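Local coordinates for protein enoyl-CoA hydratase subunit I (Geobacillus kaustophilus, PDB 2PBP) that probably acts as a hydro-lyase of the enoyl-CoA hydratase family, adding water across the double bond of enoyl-CoA thioesters, at residues I18-P23 / A61-A66; L119-S124 / E188-L193; G243-A246 / K250-P253. All blocks are in the same frame, centred on the assembly; numbering follows the deposited sequence.

Contact 1: I18-P23 / A61-A66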
ATOM      1  N   ILE A  18     -24.055  10.031  -2.766  1.00  7.59           N
ATOM      2  CA  ILE A  18     -24.930   9.920  -1.612  1.00  8.10           C
ATOM      3  C   ILE A  18     -24.638  11.139  -0.742  1.00 10.48           C
ATOM      4  O   ILE A  18     -23.533  11.297  -0.217  1.00 10.16           O
ATOM      5  CB  ILE A  18     -24.666   8.631  -0.810  1.00  8.01           C
ATOM      6  CG1 ILE A  18     -25.031   7.410  -1.666  1.00  8.59           C
ATOM      7  CG2 ILE A  18     -25.477   8.651   0.474  1.00  9.07           C
ATOM      8  CD1 ILE A  18     -24.509   6.076  -1.137  1.00 13.93           C
ATOM      9  N   GLU A  19     -25.627  12.013  -0.618  1.00  9.21           N
ATOM     10  CA  GLU A  19     -25.479  13.225   0.169  1.00  9.40           C
ATOM     11  C   GLU A  19     -26.270  13.124   1.465  1.00  8.14           C
ATOM     12  O   GLU A  19     -27.489  12.955   1.440  1.00  9.44           O
ATOM     13  CB  GLU A  19     -25.961  14.431  -0.652  1.00 12.87           C
ATOM     14  CG  GLU A  19     -26.115  15.721   0.137  1.00 20.24           C
ATOM     15  CD  GLU A  19     -26.663  16.860  -0.711  1.00 25.53           C
ATOM     16  OE1 GLU A  19     -27.439  16.581  -1.651  1.00 30.25           O
ATOM     17  OE2 GLU A  19     -26.331  18.031  -0.430  1.00 25.79           O
ATOM     18  N   LEU A  20     -25.574  13.200   2.596  1.00  6.53           N
ATOM     19  CA  LEU A  20     -26.259  13.156   3.886  1.00  8.15           C
ATOM     20  C   LEU A  20     -27.103  14.424   3.880  1.00  8.99           C
ATOM     21  O   LEU A  20     -26.582  15.517   3.635  1.00  9.38           O
ATOM     22  CB  LEU A  20     -25.249  13.176   5.037  1.00  6.99           C
ATOM     23  CG  LEU A  20     -24.146  12.114   4.948  1.00 11.98           C
ATOM     24  CD1 LEU A  20     -23.365  12.072   6.255  1.00 10.12           C
ATOM     25  CD2 LEU A  20     -24.759  10.756   4.657  1.00 11.79           C
ATOM     26  N   ALA A  21     -28.398  14.281   4.146  1.00 10.17           N
ATOM     27  CA  ALA A  21     -29.310  15.418   4.092  1.00 12.46           C
ATOM     28  C   ALA A  21     -29.996  15.862   5.382  1.00 12.38           C
ATOM     29  O   ALA A  21     -31.206  16.104   5.390  1.00 13.24           O
ATOM     30  CB  ALA A  21     -30.363  15.159   3.019  1.00 10.35           C
ATOM     31  N   ARG A  22     -29.235  15.974   6.467  1.00  9.49           N
ATOM     32  CA  ARG A  22     -29.792  16.439   7.732  1.00  9.13           C
ATOM     33  C   ARG A  22     -28.889  17.524   8.311  1.00  8.65           C
ATOM     34  O   ARG A  22     -28.425  17.425   9.447  1.00  9.23           O
ATOM     35  CB  ARG A  22     -29.947  15.282   8.729  1.00 10.39           C
ATOM     36  CG  ARG A  22     -31.110  14.341   8.421  1.00 11.68           C
ATOM     37  CD  ARG A  22     -32.454  15.081   8.405  1.00 12.80           C
ATOM     38  NE  ARG A  22     -32.734  15.766   9.667  1.00 10.12           N
ATOM     39  CZ  ARG A  22     -33.122  15.163  10.790  1.00 11.68           C
ATOM     40  NH1 ARG A  22     -33.292  13.849  10.826  1.00 13.58           N
ATOM     41  NH2 ARG A  22     -33.330  15.880  11.886  1.00 11.56           N
ATOM     42  N   PRO A  23     -28.634  18.586   7.527  1.00  7.74           N
ATOM     43  CA  PRO A  23     -27.780  19.692   7.965  1.00  9.43           C
ATOM     44  C   PRO A  23     -28.301  20.381   9.221  1.00  9.07           C
ATOM     45  O   PRO A  23     -27.534  20.993   9.956  1.00 10.79           O
ATOM     46  CB  PRO A  23     -27.765  20.618   6.749  1.00 10.28           C
ATOM     47  CG  PRO A  23     -29.111  20.382   6.141  1.00 10.68           C
ATOM     48  CD  PRO A  23     -29.236  18.885   6.214  1.00  7.80           C
ATOM     49  N   ALA A  61     -21.356  20.785   7.573  1.00 14.49           N
ATOM     50  CA  ALA A  61     -20.708  19.607   8.137  1.00 11.71           C
ATOM     51  C   ALA A  61     -20.810  18.389   7.233  1.00  9.52           C
ATOM     52  O   ALA A  61     -21.760  18.252   6.457  1.00  8.60           O
ATOM     53  CB  ALA A  61     -21.312  19.280   9.495  1.00 13.16           C
ATOM     54  N   PHE A  62     -19.813  17.515   7.323  1.00  7.27           N
ATOM     55  CA  PHE A  62     -19.814  16.273   6.564  1.00  7.34           C
ATOM     56  C   PHE A  62     -20.752  15.392   7.378  1.00  7.36           C
ATOM     57  O   PHE A  62     -21.799  14.963   6.893  1.00  7.52           O
ATOM     58  CB  PHE A  62     -18.408  15.666   6.528  1.00  7.16           C
ATOM     59  CG  PHE A  62     -18.344  14.282   5.925  1.00  7.62           C
ATOM     60  CD1 PHE A  62     -18.579  14.081   4.568  1.00  6.62           C
ATOM     61  CD2 PHE A  62     -18.017  13.183   6.718  1.00  7.92           C
ATOM     62  CE1 PHE A  62     -18.484  12.804   4.005  1.00  9.34           C
ATOM     63  CE2 PHE A  62     -17.920  11.903   6.168  1.00  8.07           C
ATOM     64  CZ  PHE A  62     -18.154  11.714   4.806  1.00  8.09           C
ATOM     65  N   ALA A  63     -20.377  15.152   8.632  1.00  7.73           N
ATOM     66  CA  ALA A  63     -21.188  14.341   9.533  1.00  8.25           C
ATOM     67  C   ALA A  63     -20.666  14.377  10.963  1.00 10.04           C
ATOM     68  O   ALA A  63     -19.466  14.260  11.202  1.00  7.55           O
ATOM     69  CB  ALA A  63     -21.239  12.897   9.042  1.00  8.44           C
ATOM     70  N   ALA A  64     -21.578  14.558  11.913  1.00 12.93           N
ATOM     71  CA  ALA A  64     -21.219  14.565  13.324  1.00 14.48           C
ATOM     72  C   ALA A  64     -21.622  13.190  13.850  1.00 15.32           C
ATOM     73  O   ALA A  64     -22.206  12.392  13.119  1.00 16.14           O
ATOM     74  CB  ALA A  64     -21.979  15.662  14.065  1.00 14.54           C
ATOM     75  N   GLY A  65     -21.312  12.908  15.108  1.00 14.08           N
ATOM     76  CA  GLY A  65     -21.671  11.615  15.661  1.00 14.45           C
ATOM     77  C   GLY A  65     -23.101  11.593  16.158  1.00 15.00           C
ATOM     78  O   GLY A  65     -23.796  12.610  16.109  1.00 14.53           O
ATOM     79  N   ALA A  66     -23.547  10.432  16.626  1.00 14.84           N
ATOM     80  CA  ALA A  66     -24.900  10.294  17.149  1.00 14.84           C
ATOM     81  C   ALA A  66     -25.076  11.297  18.281  1.00 16.69           C
ATOM     82  O   ALA A  66     -24.144  11.540  19.049  1.00 16.34           O
ATOM     83  CB  ALA A  66     -25.123   8.874  17.660  1.00 16.52           C
TER
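Leu20 meets the corner at Phe62 and Ala63 through one methyl, CD1. The setting is the crotonase fold, where strand 15-20 of the six-stranded sheet lies beside strand 61-63 of the smaller sheet. Leu20 CD1 sits 3.3 Å from the backbone oxygen Phe62 O, so a carbonyl, not the phenyl ring, receives the methyl. From the same side, Ala63 CB packs on Leu20 CD1 at 3.6 Å. The backbones stay apart, with Leu20 CA and Phe62 CA separated by 7.6 Å. The torsions explain how one methyl spans this distance. CG of Leu20 lies anti to the carbonyl carbon (chi1 -52°), and CD1 then continues anti to CA (chi2 -170°), which puts it at full reach.

The chain turns at Phe62. The CB of Phe62 points away from 18-23, though its ring swings back nearer, where it packs on Leu113 and Ala114 of helix 109-115. Leu20 also touches Leu113, and it packs on Ile37 of helix 31-46, so the leucine joins two helices and the corner. All three touching residues are buried.

In crotonase relatives a backbone N-H of the Ala-Gly-Ala-Asp segment after this strand contributes to the oxyanion hole. Ala64 to Ala66 probably take that place here.

The outer shell is polar, and one amide ties the chain after Leu20 to the corner. Asn27 ND2 makes weak hydrogen bonds to Phe62 O and Ala61 O, while its OD1 accepts a hydrogen bond from the backbone N of Arg22.

Contact 2: L119-S124 / E188-L193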
ATOM      1  N   LEU A 119     -10.770   6.567  -0.488  1.00  5.32           N
ATOM      2  CA  LEU A 119      -9.999   7.787  -0.693  1.00  5.62           C
ATOM      3  C   LEU A 119     -10.788   8.913  -0.060  1.00  6.09           C
ATOM      4  O   LEU A 119     -12.020   8.863  -0.008  1.00  4.87           O
ATOM      5  CB  LEU A 119      -9.831   8.096  -2.183  1.00  3.78           C
ATOM      6  CG  LEU A 119      -9.163   7.072  -3.102  1.00  4.98           C
ATOM      7  CD1 LEU A 119      -9.221   7.572  -4.535  1.00  6.12           C
ATOM      8  CD2 LEU A 119      -7.725   6.845  -2.669  1.00  6.07           C
ATOM      9  N   ILE A 120     -10.081   9.935   0.409  1.00  5.11           N
ATOM     10  CA  ILE A 120     -10.747  11.077   1.020  1.00  6.36           C
ATOM     11  C   ILE A 120     -10.258  12.382   0.392  1.00  7.21           C
ATOM     12  O   ILE A 120      -9.063  12.663   0.389  1.00  8.05           O
ATOM     13  CB  ILE A 120     -10.478  11.151   2.541  1.00  4.99           C
ATOM     14  CG1 ILE A 120     -10.956   9.873   3.235  1.00  5.10           C
ATOM     15  CG2 ILE A 120     -11.174  12.374   3.129  1.00  7.95           C
ATOM     16  CD1 ILE A 120     -10.433   9.679   4.657  1.00 13.93           C
ATOM     17  N   VAL A 121     -11.185  13.158  -0.159  1.00  5.48           N
ATOM     18  CA  VAL A 121     -10.858  14.459  -0.737  1.00  6.74           C
ATOM     19  C   VAL A 121     -11.496  15.414   0.255  1.00  9.00           C
ATOM     20  O   VAL A 121     -12.699  15.331   0.509  1.00  8.60           O
ATOM     21  CB  VAL A 121     -11.499  14.661  -2.119  1.00  7.24           C
ATOM     22  CG1 VAL A 121     -11.194  16.065  -2.629  1.00  7.99           C
ATOM     23  CG2 VAL A 121     -10.974  13.614  -3.092  1.00  5.54           C
ATOM     24  N   ALA A 122     -10.700  16.314   0.823  1.00  8.75           N
ATOM     25  CA  ALA A 122     -11.228  17.224   1.826  1.00  7.41           C
ATOM     26  C   ALA A 122     -11.167  18.697   1.481  1.00 10.69           C
ATOM     27  O   ALA A 122     -10.287  19.154   0.752  1.00  7.98           O
ATOM     28  CB  ALA A 122     -10.514  16.986   3.159  1.00 10.10           C
ATOM     29  N   SER A 123     -12.132  19.426   2.028  1.00 11.55           N
ATOM     30  CA  SER A 123     -12.221  20.867   1.871  1.00 15.69           C
ATOM     31  C   SER A 123     -11.347  21.469   2.961  1.00 18.70           C
ATOM     32  O   SER A 123     -10.943  20.778   3.897  1.00 17.42           O
ATOM     33  CB  SER A 123     -13.664  21.337   2.073  1.00 19.19           C
ATOM     34  OG  SER A 123     -13.709  22.711   2.427  1.00 18.40           O
ATOM     35  N   SER A 124     -11.056  22.758   2.836  1.00 20.01           N
ATOM     36  CA  SER A 124     -10.268  23.449   3.841  1.00 21.54           C
ATOM     37  C   SER A 124     -11.167  23.661   5.058  1.00 19.96           C
ATOM     38  O   SER A 124     -10.701  23.978   6.148  1.00 20.79           O
ATOM     39  CB  SER A 124      -9.786  24.798   3.299  1.00 24.04           C
ATOM     40  OG  SER A 124      -8.899  24.631   2.208  1.00 24.11           O
ATOM     41  N   GLU A 188     -16.440  19.678  -7.366  1.00  9.89           N
ATOM     42  CA  GLU A 188     -15.928  19.691  -8.729  1.00 11.48           C
ATOM     43  C   GLU A 188     -14.692  18.804  -8.826  1.00 11.13           C
ATOM     44  O   GLU A 188     -14.582  17.963  -9.724  1.00  9.64           O
ATOM     45  CB  GLU A 188     -15.561  21.115  -9.137  1.00 13.32           C
ATOM     46  CG  GLU A 188     -14.947  21.220 -10.516  1.00 20.10           C
ATOM     47  CD  GLU A 188     -14.328  22.582 -10.762  1.00 22.00           C
ATOM     48  OE1 GLU A 188     -15.023  23.593 -10.545  1.00 24.24           O
ATOM     49  OE2 GLU A 188     -13.150  22.636 -11.173  1.00 25.05           O
ATOM     50  N   GLU A 189     -13.758  18.997  -7.899  1.00  9.78           N
ATOM     51  CA  GLU A 189     -12.530  18.210  -7.894  1.00  9.38           C
ATOM     52  C   GLU A 189     -12.797  16.733  -7.610  1.00  7.82           C
ATOM     53  O   GLU A 189     -12.210  15.862  -8.251  1.00  7.16           O
ATOM     54  CB  GLU A 189     -11.546  18.764  -6.861  1.00 12.56           C
ATOM     55  CG  GLU A 189     -10.976  20.131  -7.225  1.00 19.33           C
ATOM     56  CD  GLU A 189     -10.186  20.108  -8.523  1.00 24.00           C
ATOM     57  OE1 GLU A 189      -9.298  19.241  -8.661  1.00 25.05           O
ATOM     58  OE2 GLU A 189     -10.448  20.957  -9.403  1.00 24.60           O
ATOM     59  N   THR A 190     -13.674  16.453  -6.653  1.00  5.10           N
ATOM     60  CA  THR A 190     -13.993  15.068  -6.308  1.00  6.29           C
ATOM     61  C   THR A 190     -14.654  14.347  -7.481  1.00  7.15           C
ATOM     62  O   THR A 190     -14.311  13.208  -7.787  1.00  6.21           O
ATOM     63  CB  THR A 190     -14.932  14.985  -5.083  1.00  8.27           C
ATOM     64  OG1 THR A 190     -14.319  15.636  -3.964  1.00  9.46           O
ATOM     65  CG2 THR A 190     -15.199  13.529  -4.718  1.00  9.59           C
ATOM     66  N   MET A 191     -15.600  15.012  -8.137  1.00  7.36           N
ATOM     67  CA  MET A 191     -16.287  14.402  -9.269  1.00  7.17           C
ATOM     68  C   MET A 191     -15.343  14.184 -10.449  1.00  8.89           C
ATOM     69  O   MET A 191     -15.501  13.229 -11.211  1.00  6.29           O
ATOM     70  CB  MET A 191     -17.480  15.259  -9.695  1.00  7.50           C
ATOM     71  CG  MET A 191     -18.602  15.298  -8.666  1.00  9.89           C
ATOM     72  SD  MET A 191     -19.211  13.646  -8.236  1.00 11.39           S
ATOM     73  CE  MET A 191     -19.956  13.147  -9.796  1.00 12.67           C
ATOM     74  N   ARG A 192     -14.366  15.070 -10.606  1.00  8.50           N
ATOM     75  CA  ARG A 192     -13.408  14.919 -11.691  1.00 10.88           C
ATOM     76  C   ARG A 192     -12.576  13.669 -11.424  1.00  9.57           C
ATOM     77  O   ARG A 192     -12.323  12.871 -12.328  1.00  7.61           O
ATOM     78  CB  ARG A 192     -12.498  16.143 -11.779  1.00 13.54           C
ATOM     79  CG  ARG A 192     -11.468  16.062 -12.887  1.00 21.67           C
ATOM     80  CD  ARG A 192     -10.866  17.427 -13.177  1.00 24.57           C
ATOM     81  NE  ARG A 192     -11.890  18.390 -13.574  1.00 26.64           N
ATOM     82  CZ  ARG A 192     -12.255  19.438 -12.844  1.00 29.00           C
ATOM     83  NH1 ARG A 192     -11.680  19.664 -11.671  1.00 26.07           N
ATOM     84  NH2 ARG A 192     -13.199  20.260 -13.283  1.00 30.49           N
ATOM     85  N   LEU A 193     -12.158  13.502 -10.173  1.00  6.87           N
ATOM     86  CA  LEU A 193     -11.366  12.343  -9.776  1.00  7.46           C
ATOM     87  C   LEU A 193     -12.178  11.062  -9.957  1.00  8.10           C
ATOM     88  O   LEU A 193     -11.686  10.075 -10.510  1.00  8.52           O
ATOM     89  CB  LEU A 193     -10.932  12.473  -8.311  1.00  7.23           C
ATOM     90  CG  LEU A 193     -10.261  11.244  -7.692  1.00  9.46           C
ATOM     91  CD1 LEU A 193      -8.969  10.925  -8.439  1.00  9.00           C
ATOM     92  CD2 LEU A 193      -9.982  11.506  -6.218  1.00  9.64           C
TER
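Val121 and Thr190 mark the closest backbone approach, 6.4 Å between their CA atoms, where strand 119-123 and helix 188-193 run nearly antiparallel at 159° with their axes 9.2 Å apart. This is helix-on-sheet packing in the alpha/beta core of the crotonase fold. Alternate strand residues face the helix: Leu119 and Val121 point toward it, Ile120 and Ala122 away.

Val121 has the largest share of the contact. Its CG1 is anti to the backbone N (chi1 176°) and lies 3.4 Å from Thr190 OG1. CG2, the other branch, meets Leu193 CD2 at 3.9 Å. The side chains pass alongside each other in opposite directions. Thr190 OG1 is buried against these methyl groups, but it is hydrogen-bonded to Leu186 O in the preceding helical turn. The hydroxyl can therefore sit in an apolar contact. Thr190 also touches Ile99 and Ala101 of the neighbouring strand 98-102.

Leu193 extends over the sheet. Its CG is anti to the backbone N, and CD2 reaches both Val121 and, more loosely at 4.3 Å, Leu119 CD1. Leu119 and Ile120 also pack on Lys154 of the second subunit.

A salt-bridge network of Glu188, Glu189 and Arg192 runs along the helix. Glu189 starts toward the strand, but its carboxylate leads away, and OE1 adds a salt bridge to Arg179. NH1 of Arg192 forms a salt bridge with Glu189 OE2 (2.9 Å). Its NH2 hydrogen-bonds Glu188 OE2 (3.2 Å); the oxygen lies near the guanidinium plane, but the nitrogen comes from about 40° above the carboxylate plane.

Contact 3: G243-A246 / K250-P253; sequences GMAA and KRKP
Arg251 folds back over Ala246 at the end of helix 238-248, which closes in a Schellman motif. Lys250 has the positive phi of that motif, and Arg251 N gives a nearly straight hydrogen bond to Ala246 O (3.0 Å, 176°). The arginine side chain then returns across the last turn. From CB, a chi1 of 68° places CG between the backbone N and the carbonyl carbon, within 3.8 Å of Ala246 O. The chain stays extended from CG to NE. NE forms a salt bridge with Glu249. CZ lies over Ala246 CA at 3.8 Å, so one face of the guanidinium rests on the helix backbone. NH1 sits 3.7 Å from Ala246 CB, has its salt bridge with Glu242, and makes a weak hydrogen bond to Lys252 O. Ala245 CB lies oblique to the guanidinium, nearest to Arg251 NH2 at 4.3 Å.

The two acidic partners probably fix the rotation of the guanidinium. Pro253 closes against the same alanine and also packs on Asn134 of the second subunit, while Met244 packs on Ile68 of that subunit. Ala246 CB meets Pro253 CB at 3.7 Å.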
ATOM      1  N   GLY A 243      -7.621  -3.745 -22.853  1.00  7.59           N
ATOM      2  CA  GLY A 243      -6.540  -2.914 -22.355  1.00  7.29           C
ATOM      3  C   GLY A 243      -5.226  -3.131 -23.083  1.00  9.16           C
ATOM      4  O   GLY A 243      -4.526  -2.177 -23.424  1.00  8.56           O
ATOM      5  N   MET A 244      -4.888  -4.389 -23.333  1.00  9.03           N
ATOM      6  CA  MET A 244      -3.638  -4.698 -24.010  1.00 10.81           C
ATOM      7  C   MET A 244      -3.684  -4.396 -25.506  1.00  9.99           C
ATOM      8  O   MET A 244      -2.675  -4.007 -26.092  1.00 11.05           O
ATOM      9  CB  MET A 244      -3.255  -6.153 -23.739  1.00  9.85           C
ATOM     10  CG  MET A 244      -3.048  -6.399 -22.246  1.00 13.03           C
ATOM     11  SD  MET A 244      -2.436  -8.021 -21.793  1.00 14.30           S
ATOM     12  CE  MET A 244      -2.262  -7.819 -20.011  1.00 12.22           C
ATOM     13  N   ALA A 245      -4.850  -4.557 -26.124  1.00  8.20           N
ATOM     14  CA  ALA A 245      -4.974  -4.255 -27.547  1.00  9.18           C
ATOM     15  C   ALA A 245      -4.881  -2.737 -27.722  1.00 10.87           C
ATOM     16  O   ALA A 245      -4.246  -2.245 -28.655  1.00 10.16           O
ATOM     17  CB  ALA A 245      -6.304  -4.772 -28.094  1.00  7.78           C
ATOM     18  N   ALA A 246      -5.515  -2.001 -26.813  1.00  9.72           N
ATOM     19  CA  ALA A 246      -5.503  -0.540 -26.862  1.00 10.90           C
ATOM     20  C   ALA A 246      -4.087  -0.006 -26.674  1.00 11.87           C
ATOM     21  O   ALA A 246      -3.689   0.961 -27.324  1.00 13.01           O
ATOM     22  CB  ALA A 246      -6.422   0.031 -25.783  1.00 10.71           C
ATOM     23  N   LYS A 250      -1.932   2.030 -29.416  1.00 12.22           N
ATOM     24  CA  LYS A 250      -1.699   3.395 -28.968  1.00 14.95           C
ATOM     25  C   LYS A 250      -2.971   4.238 -29.002  1.00 15.06           C
ATOM     26  O   LYS A 250      -2.977   5.359 -29.520  1.00 13.43           O
ATOM     27  CB  LYS A 250      -0.606   4.055 -29.816  1.00 17.52           C
ATOM     28  CG  LYS A 250       0.715   3.296 -29.810  1.00 21.91           C
ATOM     29  CD  LYS A 250       1.885   4.170 -30.244  1.00 27.63           C
ATOM     30  CE  LYS A 250       1.631   4.833 -31.588  1.00 32.79           C
ATOM     31  NZ  LYS A 250       1.329   3.836 -32.652  1.00 35.87           N
ATOM     32  N   ARG A 251      -4.048   3.682 -28.450  1.00 11.70           N
ATOM     33  CA  ARG A 251      -5.336   4.364 -28.376  1.00 11.29           C
ATOM     34  C   ARG A 251      -5.867   4.192 -26.954  1.00 11.43           C
ATOM     35  O   ARG A 251      -5.401   3.324 -26.213  1.00 11.20           O
ATOM     36  CB  ARG A 251      -6.339   3.754 -29.365  1.00 10.53           C
ATOM     37  CG  ARG A 251      -6.768   2.330 -29.022  1.00 11.54           C
ATOM     38  CD  ARG A 251      -7.797   1.805 -30.011  1.00  9.13           C
ATOM     39  NE  ARG A 251      -8.040   0.375 -29.841  1.00 10.31           N
ATOM     40  CZ  ARG A 251      -8.755  -0.162 -28.857  1.00  8.03           C
ATOM     41  NH1 ARG A 251      -9.315   0.612 -27.933  1.00  8.85           N
ATOM     42  NH2 ARG A 251      -8.903  -1.479 -28.793  1.00  7.84           N
ATOM     43  N   LYS A 252      -6.836   5.014 -26.573  1.00 11.46           N
ATOM     44  CA  LYS A 252      -7.411   4.911 -25.236  1.00 11.41           C
ATOM     45  C   LYS A 252      -8.238   3.637 -25.109  1.00  9.81           C
ATOM     46  O   LYS A 252      -8.979   3.277 -26.024  1.00 10.51           O
ATOM     47  CB  LYS A 252      -8.313   6.115 -24.940  1.00 14.91           C
ATOM     48  CG  LYS A 252      -7.576   7.435 -24.777  1.00 18.51           C
ATOM     49  CD  LYS A 252      -8.487   8.483 -24.160  1.00 22.52           C
ATOM     50  CE  LYS A 252      -7.716   9.742 -23.799  1.00 26.37           C
ATOM     51  NZ  LYS A 252      -8.551  10.678 -22.994  1.00 27.91           N
ATOM     52  N   PRO A 253      -8.110   2.927 -23.977  1.00  7.92           N
ATOM     53  CA  PRO A 253      -8.889   1.699 -23.791  1.00  8.15           C
ATOM     54  C   PRO A 253     -10.334   2.071 -23.455  1.00  8.03           C
ATOM     55  O   PRO A 253     -10.590   3.132 -22.878  1.00  9.91           O
ATOM     56  CB  PRO A 253      -8.172   1.011 -22.631  1.00  8.49           C
ATOM     57  CG  PRO A 253      -7.683   2.169 -21.819  1.00  9.18           C
ATOM     58  CD  PRO A 253      -7.142   3.103 -22.881  1.00  7.67           C
TER

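In the fold
The contacts follow one another along the chain, and none nests in or crosses another. Contact 1 closes a loop of 37 residues that includes helix 31-46 and strand 52-57, and it ties the large sheet to the small one. Contact 2 closes a longer loop of 63 residues and lays helix 186-198 on the same large sheet. The centres of these two lie about 17 Å apart. Only three residues separate the segments of contact 3, which finishes the last helix. Its centre is about 41 Å from that of contact 1, across the chain's centre, and about 28 Å from that of contact 2. Contacts 2 and 3 both touch the second subunit.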